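Local coordinates for methyltransferase-like protein (PDB 4PNE) that catalyses a [4+2] cycloaddition in spinosyn biosynthesis, using a fold like that of S-adenosylmethionine-dependent methyltransferases, at residues N159-A164 with L184-P189. Numbering follows the deposited sequence.
Sequences NAFDAA and LRVLKP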
loop_
_atom_site.group_PDB
_atom_site.type_symbol
_atom_site.label_atom_id
_atom_site.label_comp_id
_atom_site.label_asym_id
_atom_site.label_seq_id
_atom_site.Cartn_x
_atom_site.Cartn_y
_atom_site.Cartn_z
ATOM N N ASN A 159 -8.362 -10.961 -17.465
ATOM C CA ASN A 159 -8.394 -12.296 -16.859
ATOM C C ASN A 159 -7.010 -12.953 -16.817
ATOM O O ASN A 159 -6.849 -14.107 -17.200
ATOM C CB ASN A 159 -9.384 -13.202 -17.628
ATOM C CG ASN A 159 -10.748 -12.553 -17.817
ATOM O OD1 ASN A 159 -11.407 -12.176 -16.859
ATOM N ND2 ASN A 159 -11.179 -12.430 -19.073
ATOM N N ALA A 160 -6.019 -12.198 -16.339
ATOM C CA ALA A 160 -4.614 -12.631 -16.247
ATOM C C ALA A 160 -4.182 -13.084 -14.854
ATOM O O ALA A 160 -3.273 -13.905 -14.717
ATOM C CB ALA A 160 -3.719 -11.514 -16.689
ATOM N N PHE A 161 -4.803 -12.534 -13.811
ATOM C CA PHE A 161 -4.314 -12.739 -12.443
ATOM C C PHE A 161 -5.323 -13.435 -11.548
ATOM O O PHE A 161 -6.509 -13.130 -11.590
ATOM C CB PHE A 161 -3.946 -11.401 -11.793
ATOM C CG PHE A 161 -2.815 -10.718 -12.454
ATOM C CD1 PHE A 161 -1.541 -11.016 -12.102
ATOM C CD2 PHE A 161 -3.045 -9.772 -13.411
ATOM C CE1 PHE A 161 -0.486 -10.398 -12.704
ATOM C CE2 PHE A 161 -1.993 -9.142 -14.051
ATOM C CZ PHE A 161 -0.713 -9.452 -13.696
ATOM N N ASP A 162 -4.851 -14.336 -10.693
ATOM C CA ASP A 162 -5.688 -14.996 -9.711
ATOM C C ASP A 162 -6.027 -14.094 -8.519
ATOM O O ASP A 162 -7.051 -14.272 -7.861
ATOM C CB ASP A 162 -5.002 -16.261 -9.186
ATOM C CG ASP A 162 -4.677 -17.253 -10.296
ATOM O OD1 ASP A 162 -5.603 -17.929 -10.778
ATOM O OD2 ASP A 162 -3.508 -17.367 -10.724
ATOM N N ALA A 163 -5.148 -13.140 -8.232
ATOM C CA ALA A 163 -5.302 -12.283 -7.078
ATOM C C ALA A 163 -4.562 -10.990 -7.283
ATOM O O ALA A 163 -3.727 -10.863 -8.196
ATOM C CB ALA A 163 -4.799 -12.962 -5.832
ATOM N N ALA A 164 -4.863 -10.042 -6.413
ATOM C CA ALA A 164 -4.206 -8.763 -6.395
ATOM C C ALA A 164 -4.151 -8.193 -4.999
ATOM O O ALA A 164 -5.023 -8.477 -4.186
ATOM C CB ALA A 164 -4.942 -7.811 -7.299
ATOM N N LEU A 184 -10.103 -5.013 -11.746
ATOM C CA LEU A 184 -11.200 -5.937 -12.015
ATOM C C LEU A 184 -11.023 -6.585 -13.378
ATOM O O LEU A 184 -11.232 -7.788 -13.510
ATOM C CB LEU A 184 -12.541 -5.215 -11.944
ATOM C CG LEU A 184 -13.772 -6.120 -12.066
ATOM C CD1 LEU A 184 -13.986 -6.897 -10.803
ATOM C CD2 LEU A 184 -14.997 -5.249 -12.331
ATOM N N ARG A 185 -10.646 -5.783 -14.369
ATOM C CA ARG A 185 -10.451 -6.277 -15.727
ATOM C C ARG A 185 -9.401 -7.394 -15.782
ATOM O O ARG A 185 -9.629 -8.448 -16.407
ATOM C CB ARG A 185 -10.014 -5.149 -16.671
ATOM C CG ARG A 185 -9.899 -5.575 -18.155
ATOM C CD ARG A 185 -9.532 -4.422 -19.081
ATOM N NE ARG A 185 -8.200 -3.883 -18.785
ATOM C CZ ARG A 185 -7.054 -4.501 -19.085
ATOM N NH1 ARG A 185 -7.076 -5.678 -19.713
ATOM N NH2 ARG A 185 -5.893 -3.926 -18.785
ATOM N N VAL A 186 -8.239 -7.170 -15.170
ATOM C CA VAL A 186 -7.137 -8.129 -15.309
ATOM C C VAL A 186 -7.213 -9.295 -14.308
ATOM O O VAL A 186 -6.497 -10.265 -14.470
ATOM C CB VAL A 186 -5.746 -7.439 -15.188
ATOM C CG1 VAL A 186 -5.621 -6.297 -16.173
ATOM C CG2 VAL A 186 -5.523 -6.922 -13.764
ATOM N N LEU A 187 -8.080 -9.229 -13.297
ATOM C CA LEU A 187 -8.361 -10.403 -12.481
ATOM C C LEU A 187 -9.153 -11.412 -13.292
ATOM O O LEU A 187 -9.979 -11.020 -14.117
ATOM C CB LEU A 187 -9.165 -10.054 -11.229
ATOM C CG LEU A 187 -8.409 -9.423 -10.073
ATOM C CD1 LEU A 187 -9.384 -8.909 -9.059
ATOM C CD2 LEU A 187 -7.505 -10.438 -9.426
ATOM N N LYS A 188 -8.908 -12.684 -13.013
ATOM C CA LYS A 188 -9.721 -13.778 -13.541
ATOM C C LYS A 188 -11.050 -13.782 -12.819
ATOM O O LYS A 188 -11.160 -13.270 -11.712
ATOM C CB LYS A 188 -8.972 -15.104 -13.361
ATOM C CG LYS A 188 -7.707 -15.176 -14.160
ATOM C CD LYS A 188 -6.853 -16.380 -13.789
ATOM C CE LYS A 188 -5.573 -16.401 -14.585
ATOM N NZ LYS A 188 -4.629 -17.421 -14.041
ATOM N N PRO A 189 -12.088 -14.373 -13.435
ATOM C CA PRO A 189 -13.332 -14.521 -12.676
ATOM C C PRO A 189 -13.105 -15.275 -11.379
ATOM O O PRO A 189 -12.403 -16.310 -11.358
ATOM C CB PRO A 189 -14.240 -15.320 -13.628
ATOM C CG PRO A 189 -13.691 -15.041 -14.983
ATOM C CD PRO A 189 -12.198 -14.876 -14.814
#
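Val-186 O takes two backbone hydrogen bonds from 159-164. Ala-160 N lies 2.7 Å from Val-186 O and is tilted from the carbonyl plane. Phe-161 N lies in that plane, at 2.9 Å from Val-186 O. Asn-159 N bonds to Arg-185 O, so the last two carbonyls of helix 176-186 are taken up by backbone N-H groups of the turn that leads into strand 161-167. Phe-161 O accepts Lys-188 N at 2.8 Å. The Phe-161 N and Lys-188 N bonds, on either side of Leu-187, make the parallel bridge of Phe-161 with Leu-187.

Among the apolar contacts, Phe-161 and Val-186 point the same way, side by side. Val-186 CG2 touches the ring at CD2, 3.8 Å away. Leu-187 CD2 reaches along the strand to Ala-164 CB at 4.2 Å.

The charged contact is looser. Lys-188 runs extended beyond CG, passing the carbonyls of Asn-159 and Ala-160. Its NZ forms a weak salt bridge with Asp-162 OD1 at 3.4 Å. Asp-162 OD2 accepts a hydrogen bond from Arg-95 N. Asn-159 OD1 sits 3.3 Å from Leu-187 O, two acceptors that both bond to Lys-299 NZ, which probably offsets their repulsion.

The contact lies at the start of strand 161-167, an inner strand of the Rossmann-like sheet between 95-99 and 191-200. It joins that strand to the helix end leading into 191-200. Strand 95-99 flanks Phe-161 and Val-186 through Leu-97.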